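Peptide/nickel transport system substrate-binding protein (Listeria monocytogenes serotype 1/2a, PDB 5KZT) binds a peptide and probably serves as the substrate-binding component of an oligopeptide uptake system. Local coordinates at residues S271-G283 / L438-Y450. Numbering follows the deposited sequence.
Sequences STFYIKFNQKRAG and LFVTDGAQNRMSY
Met448 and Lys276 pack at about a right angle at the buried centre of this contact, Met448 CG 3.7 Å from Lys276 CE, while the thioether sulfur lies against the backbone of Phe277, SD 3.6 Å from its N. The lysine chain is bent at chi3, which carries NZ across to Asn446 O at 2.9 Å; the amine sits above that carbonyl's plane, 38° out of it. NZ also forms a salt bridge with Asp413, and a water that accepts from it joins it to Tyr274 OH and Gln445 O. Beside this water, which sits at the edge of the Tyr274 ring, Phe439 and Tyr274 form an offset edge-to-face pair, planes 80° apart, Phe439 CZ coming obliquely to Tyr274 CE2 at 3.7 Å. Strand 264-277, paired with 420-425 and 491-503, belongs to the mixed sheet of the type 2 periplasmic-binding fold, and the loop between helices 433-436 and 453-459 packs along its end; farther back on the same strand, Ser271 OG bonds an acidic side chain of the bound peptide. Past the strand, Gln279 N donates to Met448 O (2.8 Å, 159° at the hydrogen), and Asn278 OD1 takes Lys280 N in an Asx turn while its ND2 donates to Tyr418 O. Packing is looser here: Gln279 NE2 comes no nearer than 4.0 Å to CD1 at the Tyr450 ring edge. On the solvent side, exposed Ser449 merely brushes exposed Lys280, OG to CB 3.6 Å, its hydroxyl bonding to Gln416.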
ATOM      1  N   SER A 271      -4.374   7.447  -3.615  0.70 19.23           N
ATOM      2  CA  SER A 271      -3.189   7.282  -2.795  0.70 18.40           C
ATOM      3  C   SER A 271      -2.604   8.654  -2.534  0.70 17.73           C
ATOM      4  O   SER A 271      -2.760   9.568  -3.362  0.70 17.53           O
ATOM      5  CB  SER A 271      -2.193   6.384  -3.518  0.70 18.78           C
ATOM      6  OG  SER A 271      -2.762   5.093  -3.676  0.70 19.21           O
ATOM      7  N   THR A 272      -1.958   8.799  -1.378  1.00 17.11           N
ATOM      8  CA  THR A 272      -1.334  10.051  -0.979  1.00 16.54           C
ATOM      9  C   THR A 272       0.165   9.833  -0.799  1.00 16.29           C
ATOM     10  O   THR A 272       0.581   8.877  -0.127  1.00 15.24           O
ATOM     11  CB  THR A 272      -1.928  10.529   0.344  1.00 16.67           C
ATOM     12  OG1 THR A 272      -3.341  10.707   0.170  1.00 17.00           O
ATOM     13  CG2 THR A 272      -1.274  11.847   0.795  1.00 16.73           C
ATOM     14  N   PHE A 273       0.958  10.709  -1.416  1.00 16.07           N
ATOM     15  CA  PHE A 273       2.395  10.732  -1.242  1.00 16.35           C
ATOM     16  C   PHE A 273       2.740  11.885  -0.313  1.00 16.75           C
ATOM     17  O   PHE A 273       2.170  12.976  -0.421  1.00 16.34           O
ATOM     18  CB  PHE A 273       3.106  10.855  -2.589  1.00 17.30           C
ATOM     19  CG  PHE A 273       3.399   9.526  -3.214  1.00 17.92           C
ATOM     20  CD1 PHE A 273       2.382   8.799  -3.820  1.00 18.39           C
ATOM     21  CD2 PHE A 273       4.657   8.963  -3.117  1.00 18.50           C
ATOM     22  CE1 PHE A 273       2.633   7.552  -4.375  1.00 19.01           C
ATOM     23  CE2 PHE A 273       4.917   7.727  -3.679  1.00 19.04           C
ATOM     24  CZ  PHE A 273       3.907   7.017  -4.303  1.00 19.12           C
ATOM     25  N   TYR A 274       3.624  11.613   0.638  1.00 16.91           N
ATOM     26  CA  TYR A 274       3.897  12.549   1.699  1.00 17.10           C
ATOM     27  C   TYR A 274       5.340  12.440   2.103  1.00 17.41           C
ATOM     28  O   TYR A 274       5.973  11.403   1.911  1.00 17.33           O
ATOM     29  CB  TYR A 274       2.986  12.323   2.903  1.00 16.94           C
ATOM     30  CG  TYR A 274       2.924  10.894   3.406  1.00 17.13           C
ATOM     31  CD1 TYR A 274       1.984  10.011   2.885  1.00 17.04           C
ATOM     32  CD2 TYR A 274       3.792  10.425   4.398  1.00 17.34           C
ATOM     33  CE1 TYR A 274       1.894   8.704   3.322  1.00 17.63           C
ATOM     34  CE2 TYR A 274       3.712   9.103   4.845  1.00 17.54           C
ATOM     35  CZ  TYR A 274       2.755   8.254   4.302  1.00 17.89           C
ATOM     36  OH  TYR A 274       2.638   6.947   4.697  1.00 19.19           O
ATOM     37  N   ILE A 275       5.826  13.525   2.690  1.00 17.84           N
ATOM     38  CA  ILE A 275       7.145  13.563   3.302  1.00 18.45           C
ATOM     39  C   ILE A 275       7.031  12.986   4.714  1.00 17.66           C
ATOM     40  O   ILE A 275       6.222  13.471   5.520  1.00 17.76           O
ATOM     41  CB  ILE A 275       7.690  15.007   3.414  1.00 19.59           C
ATOM     42  CG1 ILE A 275       7.674  15.730   2.063  1.00 20.68           C
ATOM     43  CG2 ILE A 275       9.092  15.003   4.026  1.00 19.90           C
ATOM     44  CD1 ILE A 275       8.622  15.182   1.034  1.00 21.55           C
ATOM     45  N   LYS A 276       7.857  11.992   5.025  1.00 17.08           N
ATOM     46  CA  LYS A 276       8.047  11.526   6.400  1.00 17.20           C
ATOM     47  C   LYS A 276       9.243  12.197   7.083  1.00 17.30           C
ATOM     48  O   LYS A 276      10.335  12.257   6.527  1.00 17.78           O
ATOM     49  CB  LYS A 276       8.237  10.013   6.413  1.00 17.46           C
ATOM     50  CG  LYS A 276       6.993   9.240   6.018  1.00 17.44           C
ATOM     51  CD  LYS A 276       7.174   7.739   6.163  1.00 17.80           C
ATOM     52  CE  LYS A 276       7.107   7.292   7.602  1.00 17.74           C
ATOM     53  NZ  LYS A 276       7.139   5.821   7.653  1.00 18.10           N
ATOM     54  N   PHE A 277       9.038  12.661   8.308  1.00 17.08           N
ATOM     55  CA  PHE A 277      10.076  13.317   9.109  1.00 17.29           C
ATOM     56  C   PHE A 277      10.511  12.384  10.229  1.00 17.16           C
ATOM     57  O   PHE A 277       9.817  12.277  11.248  1.00 17.53           O
ATOM     58  CB  PHE A 277       9.504  14.590   9.721  1.00 17.47           C
ATOM     59  CG  PHE A 277       9.135  15.645   8.706  1.00 17.74           C
ATOM     60  CD1 PHE A 277      10.115  16.246   7.917  1.00 18.08           C
ATOM     61  CD2 PHE A 277       7.817  16.071   8.566  1.00 17.60           C
ATOM     62  CE1 PHE A 277       9.780  17.226   6.986  1.00 18.35           C
ATOM     63  CE2 PHE A 277       7.482  17.063   7.637  1.00 18.02           C
ATOM     64  CZ  PHE A 277       8.460  17.629   6.849  1.00 18.21           C
ATOM     65  N   ASN A 278      11.648  11.712  10.066  1.00 16.99           N
ATOM     66  CA  ASN A 278      12.149  10.831  11.123  1.00 17.08           C
ATOM     67  C   ASN A 278      12.746  11.669  12.239  1.00 17.42           C
ATOM     68  O   ASN A 278      13.715  12.408  12.026  1.00 17.33           O
ATOM     69  CB  ASN A 278      13.201   9.843  10.626  1.00 17.32           C
ATOM     70  CG  ASN A 278      13.588   8.825  11.675  1.00 17.82           C
ATOM     71  OD1 ASN A 278      12.871   8.619  12.664  1.00 17.96           O
ATOM     72  ND2 ASN A 278      14.748   8.198  11.490  1.00 18.21           N
ATOM     73  N   GLN A 279      12.184  11.511  13.424  1.00 17.32           N
ATOM     74  CA  GLN A 279      12.617  12.277  14.590  1.00 18.01           C
ATOM     75  C   GLN A 279      13.751  11.645  15.383  1.00 18.83           C
ATOM     76  O   GLN A 279      14.330  12.306  16.262  1.00 19.37           O
ATOM     77  CB  GLN A 279      11.430  12.531  15.508  1.00 18.04           C
ATOM     78  CG  GLN A 279      10.266  13.176  14.782  1.00 17.64           C
ATOM     79  CD  GLN A 279       9.212  13.733  15.708  1.00 17.95           C
ATOM     80  OE1 GLN A 279       9.488  14.045  16.867  1.00 18.88           O
ATOM     81  NE2 GLN A 279       7.998  13.902  15.188  1.00 17.48           N
ATOM     82  N   LYS A 280      14.074  10.384  15.107  1.00 19.11           N
ATOM     83  CA  LYS A 280      15.119   9.673  15.857  1.00 20.41           C
ATOM     84  C   LYS A 280      15.780   8.623  14.990  1.00 20.72           C
ATOM     85  O   LYS A 280      15.102   7.765  14.426  1.00 20.17           O
ATOM     86  CB  LYS A 280      14.527   8.997  17.092  1.00 21.00           C
ATOM     87  CG  LYS A 280      15.560   8.270  17.938  1.00 22.38           C
ATOM     88  CD  LYS A 280      14.996   7.906  19.302  1.00 23.54           C
ATOM     89  CE  LYS A 280      14.910   9.105  20.229  1.00 24.44           C
ATOM     90  NZ  LYS A 280      14.832   8.649  21.647  1.00 25.55           N
ATOM     91  N   ARG A 281      17.105   8.680  14.912  1.00 21.61           N
ATOM     92  CA  ARG A 281      17.869   7.797  14.053  1.00 22.45           C
ATOM     93  C   ARG A 281      19.060   7.271  14.847  1.00 24.14           C
ATOM     94  O   ARG A 281      19.764   8.042  15.505  1.00 24.30           O
ATOM     95  CB  ARG A 281      18.328   8.576  12.831  1.00 22.47           C
ATOM     96  CG  ARG A 281      19.195   7.793  11.887  1.00 23.16           C
ATOM     97  CD  ARG A 281      19.536   8.591  10.651  1.00 23.35           C
ATOM     98  NE  ARG A 281      20.155   7.691   9.692  1.00 24.25           N
ATOM     99  CZ  ARG A 281      20.409   7.976   8.425  1.00 24.32           C
ATOM    100  NH1 ARG A 281      20.090   9.150   7.917  1.00 24.03           N
ATOM    101  NH2 ARG A 281      20.977   7.053   7.661  1.00 25.14           N
ATOM    102  N   ALA A 282      19.250   5.952  14.822  1.00 25.01           N
ATOM    103  CA  ALA A 282      20.294   5.306  15.592  1.00 26.72           C
ATOM    104  C   ALA A 282      20.284   5.704  17.085  1.00 27.75           C
ATOM    105  O   ALA A 282      21.339   5.846  17.711  1.00 28.77           O
ATOM    106  CB  ALA A 282      21.646   5.584  14.949  1.00 27.56           C
ATOM    107  N   GLY A 283      19.078   5.877  17.643  1.00 27.78           N
ATOM    108  CA  GLY A 283      18.894   6.225  19.056  1.00 28.56           C
ATOM    109  C   GLY A 283      19.065   7.684  19.456  1.00 28.88           C
ATOM    110  O   GLY A 283      18.950   8.014  20.651  1.00 29.60           O
ATOM    111  N   LEU A 438      -1.799   4.732  10.638  1.00 16.00           N
ATOM    112  CA  LEU A 438      -0.358   4.623  10.447  1.00 16.25           C
ATOM    113  C   LEU A 438       0.479   5.328  11.521  1.00 16.25           C
ATOM    114  O   LEU A 438       1.565   4.866  11.865  1.00 16.03           O
ATOM    115  CB  LEU A 438       0.022   5.217   9.089  1.00 16.86           C
ATOM    116  CG  LEU A 438      -0.634   4.603   7.848  1.00 17.19           C
ATOM    117  CD1 LEU A 438      -0.196   5.349   6.585  1.00 17.87           C
ATOM    118  CD2 LEU A 438      -0.356   3.118   7.721  1.00 17.54           C
ATOM    119  N   PHE A 439      -0.022   6.437  12.051  1.00 16.13           N
ATOM    120  CA  PHE A 439       0.828   7.327  12.847  1.00 16.06           C
ATOM    121  C   PHE A 439       0.544   7.312  14.348  1.00 16.25           C
ATOM    122  O   PHE A 439       0.984   8.200  15.075  1.00 15.94           O
ATOM    123  CB  PHE A 439       0.755   8.724  12.232  1.00 16.42           C
ATOM    124  CG  PHE A 439       1.179   8.728  10.785  1.00 16.47           C
ATOM    125  CD1 PHE A 439       2.514   8.495  10.453  1.00 16.28           C
ATOM    126  CD2 PHE A 439       0.242   8.870   9.765  1.00 16.58           C
ATOM    127  CE1 PHE A 439       2.925   8.450   9.128  1.00 16.31           C
ATOM    128  CE2 PHE A 439       0.651   8.822   8.428  1.00 16.38           C
ATOM    129  CZ  PHE A 439       1.992   8.620   8.113  1.00 15.93           C
ATOM    130  N   VAL A 440      -0.159   6.270  14.800  1.00 16.24           N
ATOM    131  CA  VAL A 440      -0.240   5.971  16.218  1.00 17.02           C
ATOM    132  C   VAL A 440       1.164   5.656  16.761  1.00 16.84           C
ATOM    133  O   VAL A 440       2.042   5.197  16.019  1.00 16.19           O
ATOM    134  CB  VAL A 440      -1.231   4.812  16.545  1.00 17.22           C
ATOM    135  CG1 VAL A 440      -2.632   5.159  16.048  1.00 17.41           C
ATOM    136  CG2 VAL A 440      -0.751   3.488  15.968  1.00 17.01           C
ATOM    137  N   THR A 441       1.364   5.936  18.051  1.00 17.18           N
ATOM    138  CA  THR A 441       2.654   5.747  18.717  1.00 17.32           C
ATOM    139  C   THR A 441       3.138   4.314  18.522  1.00 17.25           C
ATOM    140  O   THR A 441       2.396   3.369  18.759  1.00 16.72           O
ATOM    141  CB  THR A 441       2.554   6.094  20.241  1.00 18.15           C
ATOM    142  OG1 THR A 441       2.198   7.475  20.398  1.00 18.25           O
ATOM    143  CG2 THR A 441       3.867   5.831  20.984  1.00 18.54           C
ATOM    144  N   ASP A 442       4.391   4.172  18.084  1.00 17.33           N
ATOM    145  CA  ASP A 442       5.045   2.879  17.909  1.00 17.79           C
ATOM    146  C   ASP A 442       4.376   1.972  16.853  1.00 17.36           C
ATOM    147  O   ASP A 442       4.657   0.767  16.809  1.00 17.05           O
ATOM    148  CB  ASP A 442       5.194   2.136  19.256  1.00 18.93           C
ATOM    149  CG  ASP A 442       6.139   2.832  20.223  1.00 19.89           C
ATOM    150  OD1 ASP A 442       7.170   3.377  19.787  1.00 20.57           O
ATOM    151  OD2 ASP A 442       5.859   2.810  21.443  1.00 21.27           O
ATOM    152  N   GLY A 443       3.530   2.541  15.999  1.00 16.63           N
ATOM    153  CA  GLY A 443       2.890   1.762  14.959  1.00 16.91           C
ATOM    154  C   GLY A 443       3.920   1.262  13.956  1.00 17.41           C
ATOM    155  O   GLY A 443       4.919   1.950  13.662  1.00 17.01           O
ATOM    156  N   ALA A 444       3.682   0.076  13.404  1.00 17.95           N
ATOM    157  CA  ALA A 444       4.653  -0.533  12.476  1.00 18.76           C
ATOM    158  C   ALA A 444       4.866   0.243  11.173  1.00 18.82           C
ATOM    159  O   ALA A 444       5.903   0.071  10.527  1.00 19.08           O
ATOM    160  CB  ALA A 444       4.269  -1.974  12.168  1.00 19.23           C
ATOM    161  N   GLN A 445       3.893   1.072  10.784  1.00 18.90           N
ATOM    162  CA  GLN A 445       4.030   2.010   9.665  1.00 19.43           C
ATOM    163  C   GLN A 445       4.280   3.470  10.048  1.00 18.40           C
ATOM    164  O   GLN A 445       4.220   4.351   9.191  1.00 18.52           O
ATOM    165  CB  GLN A 445       2.785   1.912   8.767  1.00 20.47           C
ATOM    166  CG  GLN A 445       2.637   0.574   8.038  1.00 22.13           C
ATOM    167  CD  GLN A 445       3.794   0.267   7.101  1.00 23.11           C
ATOM    168  OE1 GLN A 445       4.543   1.154   6.673  1.00 25.63           O
ATOM    169  NE2 GLN A 445       3.959  -0.989   6.788  1.00 25.18           N
ATOM    170  N   ASN A 446       4.589   3.726  11.316  1.00 17.69           N
ATOM    171  CA  ASN A 446       4.927   5.073  11.804  1.00 17.88           C
ATOM    172  C   ASN A 446       6.405   5.290  11.469  1.00 18.35           C
ATOM    173  O   ASN A 446       6.710   5.976  10.496  1.00 19.08           O
ATOM    174  CB  ASN A 446       4.618   5.182  13.306  1.00 17.50           C
ATOM    175  CG  ASN A 446       4.965   6.535  13.905  1.00 17.60           C
ATOM    176  OD1 ASN A 446       5.973   7.163  13.577  1.00 17.57           O
ATOM    177  ND2 ASN A 446       4.154   6.958  14.842  1.00 17.55           N
ATOM    178  N   ARG A 447       7.306   4.674  12.246  1.00 18.70           N
ATOM    179  CA  ARG A 447       8.752   4.686  11.971  1.00 19.58           C
ATOM    180  C   ARG A 447       9.355   6.085  11.870  1.00 18.50           C
ATOM    181  O   ARG A 447      10.285   6.325  11.109  1.00 17.90           O
ATOM    182  CB  ARG A 447       9.065   3.882  10.694  1.00 20.84           C
ATOM    183  CG  ARG A 447       8.505   2.477  10.689  1.00 22.73           C
ATOM    184  CD  ARG A 447       9.117   1.614  11.782  1.00 25.36           C
ATOM    185  NE  ARG A 447       8.503   0.285  11.798  1.00 28.20           N
ATOM    186  CZ  ARG A 447       8.655  -0.638  12.749  1.00 29.82           C
ATOM    187  NH1 ARG A 447       9.419  -0.418  13.827  1.00 31.16           N
ATOM    188  NH2 ARG A 447       8.013  -1.798  12.622  1.00 30.32           N
ATOM    189  N   MET A 448       8.794   7.006  12.638  1.00 17.56           N
ATOM    190  CA  MET A 448       9.289   8.358  12.703  1.00 17.38           C
ATOM    191  C   MET A 448       9.591   8.762  14.138  1.00 17.36           C
ATOM    192  O   MET A 448      10.077   9.870  14.355  1.00 17.52           O
ATOM    193  CB  MET A 448       8.223   9.294  12.137  1.00 17.22           C
ATOM    194  CG  MET A 448       8.005   9.118  10.655  1.00 16.98           C
ATOM    195  SD  MET A 448       6.847  10.324   9.994  1.00 17.54           S
ATOM    196  CE  MET A 448       5.432  10.192  11.069  1.00 17.32           C
ATOM    197  N   SER A 449       9.316   7.875  15.103  1.00 16.74           N
ATOM    198  CA  SER A 449       9.239   8.235  16.523  1.00 17.28           C
ATOM    199  C   SER A 449       8.310   9.433  16.751  1.00 17.64           C
ATOM    200  O   SER A 449       8.569  10.300  17.591  1.00 18.62           O
ATOM    201  CB  SER A 449      10.636   8.448  17.127  1.00 17.90           C
ATOM    202  OG  SER A 449      11.393   7.252  17.069  1.00 17.73           O
ATOM    203  N   TYR A 450       7.213   9.461  15.995  1.00 17.09           N
ATOM    204  CA  TYR A 450       6.169  10.438  16.205  1.00 17.29           C
ATOM    205  C   TYR A 450       5.211   9.845  17.225  1.00 17.55           C
ATOM    206  O   TYR A 450       4.723   8.732  17.050  1.00 16.91           O
ATOM    207  CB  TYR A 450       5.421  10.759  14.918  1.00 16.65           C
ATOM    208  CG  TYR A 450       4.143  11.543  15.169  1.00 16.95           C
ATOM    209  CD1 TYR A 450       4.183  12.857  15.618  1.00 17.73           C
ATOM    210  CD2 TYR A 450       2.891  10.945  14.991  1.00 16.70           C
ATOM    211  CE1 TYR A 450       3.023  13.561  15.851  1.00 18.16           C
ATOM    212  CE2 TYR A 450       1.724  11.639  15.225  1.00 17.18           C
ATOM    213  CZ  TYR A 450       1.792  12.939  15.663  1.00 17.96           C
ATOM    214  OH  TYR A 450       0.622  13.612  15.899  1.00 18.56           O
TER
HETATM  215  O   HOH W   1       4.113   5.999   6.717  1.00 30.25           O
HETATM  216  O   HOH W   2       5.551   3.747   6.189  1.00 35.35           O